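Local coordinates for ancylostoma secreted protein 1 (Necator americanus, PDB 3NT8), which is probably associated with the transition of infective hookworm larvae to parasitism and is built from two CAP domains in one chain, at residues N68-S73 with S202-S207; S155-L160 with I176-G181; S283-G288 with G371-F376. All blocks are in the same frame, centred on the assembly; numbering follows the deposited sequence.

Contact 1. Residues N68-S73 with S202-S207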
loop_
_atom_site.group_PDB
_atom_site.type_symbol
_atom_site.label_atom_id
_atom_site.label_comp_id
_atom_site.label_asym_id
_atom_site.label_seq_id
_atom_site.Cartn_x
_atom_site.Cartn_y
_atom_site.Cartn_z
ATOM N N ASN A 68 7.645 -5.141 -11.623
ATOM C CA ASN A 68 7.149 -5.713 -10.338
ATOM C C ASN A 68 5.682 -6.232 -10.407
ATOM O O ASN A 68 4.926 -6.132 -9.463
ATOM C CB ASN A 68 7.285 -4.661 -9.206
ATOM C CG ASN A 68 8.713 -4.173 -9.008
ATOM O OD1 ASN A 68 9.672 -4.908 -9.235
ATOM N ND2 ASN A 68 8.856 -2.963 -8.528
ATOM N N MET A 69 5.246 -6.753 -11.549
ATOM C CA MET A 69 3.908 -7.349 -11.618
ATOM C C MET A 69 3.997 -8.771 -11.176
ATOM O O MET A 69 4.606 -9.603 -11.870
ATOM C CB MET A 69 3.331 -7.286 -13.021
ATOM C CG MET A 69 1.951 -7.925 -13.156
ATOM S SD MET A 69 0.609 -7.067 -12.299
ATOM C CE MET A 69 0.402 -5.523 -13.187
ATOM N N TYR A 70 3.442 -9.053 -9.998
ATOM C CA TYR A 70 3.466 -10.414 -9.403
ATOM C C TYR A 70 2.391 -11.397 -9.923
ATOM O O TYR A 70 1.219 -11.038 -10.182
ATOM C CB TYR A 70 3.498 -10.374 -7.853
ATOM C CG TYR A 70 4.863 -10.039 -7.307
ATOM C CD1 TYR A 70 5.657 -11.039 -6.727
ATOM C CD2 TYR A 70 5.419 -8.778 -7.492
ATOM C CE1 TYR A 70 6.913 -10.792 -6.300
ATOM C CE2 TYR A 70 6.701 -8.494 -7.027
ATOM C CZ TYR A 70 7.429 -9.478 -6.434
ATOM O OH TYR A 70 8.703 -9.147 -6.001
ATOM N N LYS A 71 2.841 -12.621 -10.116
ATOM C CA LYS A 71 1.981 -13.743 -10.476
ATOM C C LYS A 71 1.266 -14.089 -9.198
ATOM O O LYS A 71 1.898 -14.118 -8.150
ATOM C CB LYS A 71 2.827 -14.919 -10.903
ATOM C CG LYS A 71 2.042 -16.082 -11.454
ATOM C CD LYS A 71 2.984 -17.168 -12.009
ATOM C CE LYS A 71 2.106 -18.324 -12.670
ATOM N NZ LYS A 71 2.884 -19.552 -13.005
ATOM N N LEU A 72 -0.029 -14.336 -9.286
ATOM C CA LEU A 72 -0.813 -14.834 -8.153
ATOM C C LEU A 72 -0.625 -16.314 -7.939
ATOM O O LEU A 72 -0.512 -17.078 -8.901
ATOM C CB LEU A 72 -2.333 -14.504 -8.383
ATOM C CG LEU A 72 -2.668 -13.012 -8.651
ATOM C CD1 LEU A 72 -4.195 -12.661 -8.799
ATOM C CD2 LEU A 72 -2.098 -12.188 -7.510
ATOM N N SER A 73 -0.588 -16.729 -6.681
ATOM C CA SER A 73 -0.702 -18.137 -6.303
ATOM C C SER A 73 -2.023 -18.351 -5.630
ATOM O O SER A 73 -2.548 -17.452 -4.939
ATOM C CB SER A 73 0.383 -18.483 -5.306
ATOM O OG SER A 73 1.614 -18.209 -5.922
ATOM N N SER A 202 11.488 -5.812 -7.284
ATOM C CA SER A 202 11.951 -4.988 -6.168
ATOM C C SER A 202 11.016 -5.024 -4.977
ATOM O O SER A 202 11.440 -4.749 -3.846
ATOM C CB SER A 202 12.242 -3.537 -6.632
ATOM O OG SER A 202 11.031 -2.822 -6.929
ATOM N N THR A 203 9.767 -5.433 -5.199
ATOM C CA THR A 203 8.773 -5.487 -4.156
ATOM C C THR A 203 9.112 -6.487 -3.035
ATOM O O THR A 203 9.106 -6.130 -1.854
ATOM C CB THR A 203 7.378 -5.781 -4.728
ATOM O OG1 THR A 203 7.187 -4.977 -5.902
ATOM C CG2 THR A 203 6.303 -5.399 -3.666
ATOM N N TYR A 204 9.442 -7.718 -3.410
ATOM C CA TYR A 204 9.855 -8.692 -2.413
ATOM C C TYR A 204 11.234 -9.252 -2.703
ATOM O O TYR A 204 11.547 -9.590 -3.826
ATOM C CB TYR A 204 8.827 -9.827 -2.254
ATOM C CG TYR A 204 7.424 -9.331 -2.011
ATOM C CD1 TYR A 204 7.001 -9.023 -0.728
ATOM C CD2 TYR A 204 6.520 -9.150 -3.064
ATOM C CE1 TYR A 204 5.720 -8.549 -0.485
ATOM C CE2 TYR A 204 5.221 -8.668 -2.828
ATOM C CZ TYR A 204 4.834 -8.362 -1.535
ATOM O OH TYR A 204 3.563 -7.873 -1.263
ATOM N N LYS A 205 12.050 -9.364 -1.665
ATOM C CA LYS A 205 13.417 -9.864 -1.816
ATOM C C LYS A 205 13.366 -11.315 -2.207
ATOM O O LYS A 205 12.492 -12.066 -1.739
ATOM C CB LYS A 205 14.222 -9.751 -0.498
ATOM C CG LYS A 205 14.436 -8.339 0.034
ATOM C CD LYS A 205 15.614 -7.609 -0.606
ATOM C CE LYS A 205 15.599 -6.111 -0.169
ATOM N NZ LYS A 205 16.315 -5.160 -1.104
ATOM N N ASN A 206 14.329 -11.714 -3.035
ATOM C CA ASN A 206 14.466 -13.087 -3.478
ATOM C C ASN A 206 13.263 -13.593 -4.242
ATOM O O ASN A 206 12.910 -14.741 -4.173
ATOM C CB ASN A 206 14.937 -13.990 -2.328
ATOM C CG ASN A 206 16.361 -13.567 -1.819
ATOM O OD1 ASN A 206 17.230 -13.111 -2.608
ATOM N ND2 ASN A 206 16.585 -13.705 -0.525
ATOM N N SER A 207 12.683 -12.695 -5.022
ATOM C CA SER A 207 11.688 -13.079 -5.999
ATOM C C SER A 207 12.294 -13.731 -7.252
ATOM O O SER A 207 13.471 -13.547 -7.565
ATOM C CB SER A 207 10.831 -11.864 -6.348
ATOM O OG SER A 207 10.360 -11.275 -5.140
HETATM O O HOH W 1 4.754 -4.809 -6.860
#
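Polar bonds between N68 and S202 make the first grip between these two loops. The backbone N of S202 gives its hydrogen to N68 OD1 at 2.8 Å, nearly straight at 169°, although it comes from above the carbonyl plane. The other branch of the same amide, N68 ND2, donates to S202 OG at 2.7 Å, so both ends of the asparagine are used on one residue. Asparagine also suits the left-handed helical backbone at this position. A water adds a bridge, giving a hydrogen to N68 O and lying 2.6 Å from T203 OG1.

The second grip is the hydroxyl of Y70. With CG anti to the carbonyl carbon (chi1 -77°), the ring is sent out toward T203, Y204 and S207. Its OH accepts from Y204 N at 3.0 Å and donates to S207 OG at 2.8 Å, the serine oxygen lying in the plane of the ring at its edge. Two bonds therefore fix the tip of a largely buried tyrosine. S207 closes a type II turn that begins at Y204, and the third residue of the turn, N206, readily takes the positive phi required.

Aromatic packing completes the contact. The edge of Y204 meets one face of Y70 in a T-shaped pair, with planes at 89° and centroids 5.2 Å apart; Y204 CD2 stands 3.5 Å from Y70 CZ, near the rim. The methine T203 CB approaches Y70 CE2 obliquely at 3.6 Å.

Beyond the two loops, Y204 OH bonds to E156 O and K71 forms a salt bridge with E210. The contact thus fastens the first CAP domain to the small cysteine-rich segment after it, whose crossed disulfides C195-C209 and C201-C214 are consistent with the hinge region of cysteine-rich secretory proteins.

Contact 2. Residues S155-L160 with I176-G181; sequences SETTKL and IYNGVG
At the open end of the antiparallel beta hairpin formed by strands 159-167 and 170-177, L160 and Y177 make a non-hydrogen-bonded pair, and beyond it the side chain of N178 takes over the pairing. N178 OD1 accepts two backbone hydrogens. T158 N, at 3.1 Å, lies in the carbonyl plane on a lone pair, whereas K159 N, at 2.8 Å, sits above that plane. The other branch, N178 ND2, donates to T158 OG1 at 2.8 Å, almost straight (173°) and in the amide plane. Two bonds in the amide plane and a third from above it fix the rotation of the amide, and asparagine suits the place because it offers both an acceptor and a donor. Its CG stands between the backbone N and the carbonyl carbon, chi1 70°, which turns the amide across to T158 and K159. Only a weak backbone bond, N178 N to K159 O at 3.4 Å, supplements it.

The K159 side chain crosses that of N178 at about a right angle, K159 CB lying 3.5 Å from N178 ND2. T157 sits farther along, its CG2 methyl at the edge of the Y177 ring, near its plane. Because G179 lacks a side chain, T157 OG1 can come close to its backbone, and a water joins the two, 2.7 Å from T157 OG1 and donating to G179 O.

On the buried face, L160 and Y177 extend side by side in the same direction, with L160 CD1 3.6 Å from Y177 CE1, obliquely to the ring. The phenol reaches H44 of helix 34-52, to whose NE2 its OH is hydrogen-bonded, and L160 packs on L41 of that helix. Such a central hairpin lying against a helix belongs to the alpha-beta-alpha sandwich of the CAP domain.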
loop_
_atom_site.group_PDB
_atom_site.type_symbol
_atom_site.label_atom_id
_atom_site.label_comp_id
_atom_site.label_asym_id
_atom_site.label_seq_id
_atom_site.Cartn_x
_atom_site.Cartn_y
_atom_site.Cartn_z
ATOM N N SER A 155 -0.366 -4.761 -8.672
ATOM C CA SER A 155 0.934 -5.417 -8.860
ATOM C C SER A 155 1.510 -6.090 -7.622
ATOM O O SER A 155 2.140 -7.121 -7.786
ATOM C CB SER A 155 1.899 -4.436 -9.481
ATOM O OG SER A 155 2.231 -3.375 -8.616
ATOM N N GLU A 156 1.284 -5.565 -6.403
ATOM C CA GLU A 156 1.883 -6.137 -5.209
ATOM C C GLU A 156 1.111 -7.312 -4.677
ATOM O O GLU A 156 1.590 -8.006 -3.783
ATOM C CB GLU A 156 2.006 -5.100 -4.053
ATOM C CG GLU A 156 2.748 -3.891 -4.389
ATOM C CD GLU A 156 2.997 -3.009 -3.167
ATOM O OE1 GLU A 156 3.157 -1.816 -3.449
ATOM O OE2 GLU A 156 2.980 -3.483 -1.975
ATOM N N THR A 157 -0.091 -7.527 -5.183
ATOM C CA THR A 157 -0.875 -8.736 -4.785
ATOM C C THR A 157 -0.142 -9.999 -5.197
ATOM O O THR A 157 0.376 -10.081 -6.288
ATOM C CB THR A 157 -2.275 -8.707 -5.418
ATOM O OG1 THR A 157 -2.907 -7.496 -4.979
ATOM C CG2 THR A 157 -3.126 -9.858 -4.969
ATOM N N THR A 158 -0.109 -10.978 -4.313
ATOM C CA THR A 158 0.528 -12.251 -4.575
ATOM C C THR A 158 -0.431 -13.451 -4.362
ATOM O O THR A 158 -0.158 -14.560 -4.847
ATOM C CB THR A 158 1.714 -12.437 -3.603
ATOM O OG1 THR A 158 1.234 -12.306 -2.256
ATOM C CG2 THR A 158 2.822 -11.372 -3.878
ATOM N N LYS A 159 -1.520 -13.256 -3.606
ATOM C CA LYS A 159 -2.403 -14.403 -3.283
ATOM C C LYS A 159 -3.855 -14.207 -3.727
ATOM O O LYS A 159 -4.406 -13.096 -3.642
ATOM C CB LYS A 159 -2.367 -14.743 -1.802
ATOM C CG LYS A 159 -1.132 -15.519 -1.334
ATOM C CD LYS A 159 -1.292 -16.223 0.044
ATOM C CE LYS A 159 -1.097 -15.335 1.256
ATOM N NZ LYS A 159 0.334 -14.943 1.511
ATOM N N LEU A 160 -4.472 -15.300 -4.181
ATOM C CA LEU A 160 -5.804 -15.269 -4.772
ATOM C C LEU A 160 -6.691 -16.347 -4.130
ATOM O O LEU A 160 -6.215 -17.462 -3.903
ATOM C CB LEU A 160 -5.718 -15.553 -6.282
ATOM C CG LEU A 160 -7.068 -15.612 -7.002
ATOM C CD1 LEU A 160 -7.758 -14.292 -6.934
ATOM C CD2 LEU A 160 -6.991 -16.121 -8.463
ATOM N N ILE A 176 -11.290 -12.968 -3.542
ATOM C CA ILE A 176 -10.641 -12.105 -2.563
ATOM C C ILE A 176 -9.145 -12.096 -2.821
ATOM O O ILE A 176 -8.608 -13.050 -3.404
ATOM C CB ILE A 176 -10.891 -12.542 -1.067
ATOM C CG1 ILE A 176 -10.742 -14.033 -0.887
ATOM C CG2 ILE A 176 -12.232 -12.115 -0.560
ATOM C CD1 ILE A 176 -10.599 -14.378 0.534
ATOM N N TYR A 177 -8.481 -11.023 -2.400
ATOM C CA TYR A 177 -7.088 -10.746 -2.818
ATOM C C TYR A 177 -6.348 -10.197 -1.638
ATOM O O TYR A 177 -6.896 -9.379 -0.931
ATOM C CB TYR A 177 -7.054 -9.672 -3.929
ATOM C CG TYR A 177 -7.900 -9.990 -5.115
ATOM C CD1 TYR A 177 -7.324 -10.476 -6.306
ATOM C CD2 TYR A 177 -9.249 -9.735 -5.106
ATOM C CE1 TYR A 177 -8.109 -10.715 -7.402
ATOM C CE2 TYR A 177 -10.021 -9.975 -6.218
ATOM C CZ TYR A 177 -9.446 -10.454 -7.364
ATOM O OH TYR A 177 -10.192 -10.757 -8.451
ATOM N N ASN A 178 -5.108 -10.619 -1.424
ATOM C CA ASN A 178 -4.334 -10.149 -0.308
ATOM C C ASN A 178 -3.674 -8.759 -0.541
ATOM O O ASN A 178 -2.689 -8.415 0.142
ATOM C CB ASN A 178 -3.255 -11.168 0.083
ATOM C CG ASN A 178 -2.122 -11.287 -0.975
ATOM O OD1 ASN A 178 -2.314 -10.951 -2.150
ATOM N ND2 ASN A 178 -0.949 -11.790 -0.550
ATOM N N GLY A 179 -4.188 -7.993 -1.502
ATOM C CA GLY A 179 -3.709 -6.633 -1.706
ATOM C C GLY A 179 -4.908 -5.762 -2.027
ATOM O O GLY A 179 -5.924 -6.249 -2.583
ATOM N N VAL A 180 -4.763 -4.476 -1.719
ATOM C CA VAL A 180 -5.798 -3.491 -1.944
ATOM C C VAL A 180 -5.452 -2.552 -3.145
ATOM O O VAL A 180 -4.457 -1.806 -3.106
ATOM C CB VAL A 180 -6.047 -2.705 -0.605
ATOM C CG1 VAL A 180 -7.132 -1.652 -0.785
ATOM C CG2 VAL A 180 -6.426 -3.721 0.514
ATOM N N GLY A 181 -6.272 -2.568 -4.199
ATOM C CA GLY A 181 -5.994 -1.750 -5.394
ATOM C C GLY A 181 -6.885 -0.533 -5.573
ATOM O O GLY A 181 -6.668 0.283 -6.485
HETATM O O HOH W 2 -5.430 -6.784 -5.529
#

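Contact 3. Residues S283-G288 with G371-F376; sequences SAIRHG and GCAVVF
A373 lies over the helix backbone where A284 and I285 join, the methyl A373 CB being 3.8 Å from A284 O and 3.9 Å from I285 CG1. The ethyl branch of I285 reaches the alanine because its CG1 is anti to the carbonyl carbon (chi1 -68°). A284 in turn points its own methyl at the strand, A284 CB meeting the backbone at G371 O, 3.7 Å away. The two alanines are thus staggered: each methyl rests mainly on the main chain opposite, and their CB atoms remain 4.3 Å apart.

One turn later G288 takes the place of A284 on the same side of the helix, its N bonded to A284 O. With no side chain there, V375 can press its methyls on the bare backbone, CG2 being 3.5 Å from G288 C and CG1 lying farther off, near the G288 carbonyl oxygen. Small residues on both partners suit this close fit: helix and strand axes approach to 6.8 Å and run in the same general direction, 27° apart.

Alternation along the strand divides its neighbours. A373 and V375 face helix 278-288, whereas C372, in a disulfide with C385, and V374 point to the other side, against F241 of helix 235-253. Strand 381-388 runs antiparallel alongside and touches A284 through Q386, so the sheet is sandwiched between the two helices.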
loop_
_atom_site.group_PDB
_atom_site.type_symbol
_atom_site.label_atom_id
_atom_site.label_comp_id
_atom_site.label_asym_id
_atom_site.label_seq_id
_atom_site.Cartn_x
_atom_site.Cartn_y
_atom_site.Cartn_z
ATOM N N SER A 283 6.120 4.319 22.981
ATOM C CA SER A 283 5.128 5.369 23.137
ATOM C C SER A 283 4.071 5.283 22.016
ATOM O O SER A 283 2.869 5.580 22.193
ATOM C CB SER A 283 5.843 6.740 23.171
ATOM O OG SER A 283 4.917 7.771 23.214
ATOM N N ALA A 284 4.505 4.942 20.812
ATOM C CA ALA A 284 3.479 4.756 19.786
ATOM C C ALA A 284 2.602 3.533 20.033
ATOM O O ALA A 284 1.423 3.568 19.670
ATOM C CB ALA A 284 4.026 4.699 18.486
ATOM N N ILE A 285 3.175 2.477 20.614
ATOM C CA ILE A 285 2.456 1.254 20.966
ATOM C C ILE A 285 1.362 1.504 22.009
ATOM O O ILE A 285 0.271 0.993 21.854
ATOM C CB ILE A 285 3.398 0.147 21.456
ATOM C CG1 ILE A 285 4.263 -0.341 20.287
ATOM C CG2 ILE A 285 2.600 -1.025 22.092
ATOM C CD1 ILE A 285 5.241 -1.401 20.654
ATOM N N ARG A 286 1.646 2.347 23.011
ATOM C CA ARG A 286 0.686 2.686 24.044
ATOM C C ARG A 286 -0.568 3.326 23.529
ATOM O O ARG A 286 -1.663 3.012 23.990
ATOM C CB ARG A 286 1.350 3.639 25.039
ATOM C CG ARG A 286 2.104 2.867 26.121
ATOM C CD ARG A 286 2.387 3.772 27.329
ATOM N NE ARG A 286 3.326 4.804 26.951
ATOM C CZ ARG A 286 4.642 4.657 26.941
ATOM N NH1 ARG A 286 5.174 3.500 27.320
ATOM N NH2 ARG A 286 5.407 5.698 26.595
ATOM N N HIS A 287 -0.384 4.263 22.602
ATOM C CA HIS A 287 -1.473 4.896 21.964
ATOM C C HIS A 287 -2.185 4.002 20.932
ATOM O O HIS A 287 -3.449 3.947 20.859
ATOM C CB HIS A 287 -0.962 6.142 21.307
ATOM C CG HIS A 287 -2.025 6.879 20.577
ATOM N ND1 HIS A 287 -3.171 7.317 21.194
ATOM C CD2 HIS A 287 -2.147 7.208 19.269
ATOM C CE1 HIS A 287 -3.942 7.905 20.305
ATOM N NE2 HIS A 287 -3.346 7.853 19.129
ATOM N N GLY A 288 -1.405 3.313 20.117
ATOM C CA GLY A 288 -1.980 2.300 19.232
ATOM C C GLY A 288 -2.935 1.307 19.910
ATOM O O GLY A 288 -4.038 1.048 19.376
ATOM N N GLY A 371 9.572 5.912 15.700
ATOM C CA GLY A 371 9.035 4.687 16.394
ATOM C C GLY A 371 7.577 4.535 16.028
ATOM O O GLY A 371 6.790 5.482 16.197
ATOM N N CYS A 372 7.199 3.390 15.450
ATOM C CA CYS A 372 5.840 3.225 14.920
ATOM C C CYS A 372 5.137 2.003 15.510
ATOM O O CYS A 372 5.794 1.129 16.091
ATOM C CB CYS A 372 5.874 3.103 13.404
ATOM S SG CYS A 372 6.565 4.521 12.573
ATOM N N ALA A 373 3.813 1.936 15.332
ATOM C CA ALA A 373 3.046 0.758 15.714
ATOM C C ALA A 373 1.975 0.434 14.697
ATOM O O ALA A 373 1.434 1.308 14.092
ATOM C CB ALA A 373 2.433 0.930 17.106
ATOM N N VAL A 374 1.680 -0.848 14.497
ATOM C CA VAL A 374 0.535 -1.255 13.695
ATOM C C VAL A 374 -0.258 -2.231 14.576
ATOM O O VAL A 374 0.251 -3.306 14.975
ATOM C CB VAL A 374 0.931 -1.968 12.345
ATOM C CG1 VAL A 374 -0.301 -2.311 11.526
ATOM C CG2 VAL A 374 1.798 -1.108 11.450
ATOM N N VAL A 375 -1.503 -1.858 14.877
ATOM C CA VAL A 375 -2.311 -2.568 15.898
ATOM C C VAL A 375 -3.552 -3.093 15.188
ATOM O O VAL A 375 -4.208 -2.337 14.418
ATOM C CB VAL A 375 -2.731 -1.649 17.105
ATOM C CG1 VAL A 375 -3.406 -2.481 18.230
ATOM C CG2 VAL A 375 -1.537 -0.969 17.716
ATOM N N PHE A 376 -3.872 -4.373 15.402
ATOM C CA PHE A 376 -5.118 -4.912 14.814
ATOM C C PHE A 376 -6.269 -4.614 15.757
ATOM O O PHE A 376 -6.389 -5.220 16.823
ATOM C CB PHE A 376 -5.036 -6.396 14.519
ATOM C CG PHE A 376 -3.946 -6.793 13.516
ATOM C CD1 PHE A 376 -3.595 -5.965 12.457
ATOM C CD2 PHE A 376 -3.337 -8.026 13.605
ATOM C CE1 PHE A 376 -2.613 -6.348 11.536
ATOM C CE2 PHE A 376 -2.351 -8.416 12.690
ATOM C CZ PHE A 376 -1.996 -7.540 11.642
#

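Contacts 1 and 2 adjoin, with centres 11 Å apart, contact 2 falling within the chain interval that contact 1 spans. Strand 73-74 pairs parallel with the start of strand 159-167 through probable hydrogen bonds, S73 N to T158 O (2.9 Å) and S73 O to L160 N (3.0 Å). Contact 3, in the second CAP domain, is centred 28 Å from contact 1 and 25 Å from contact 2, with nearest atoms about 14 and 12 Å away. Its strand 369-376 occupies the place in its sheet that strand 159-167 does in the first. V180 of contact 2 touches V313, in the loop between strand 305-311 and helix 318-330, and so meets the domain holding contact 3.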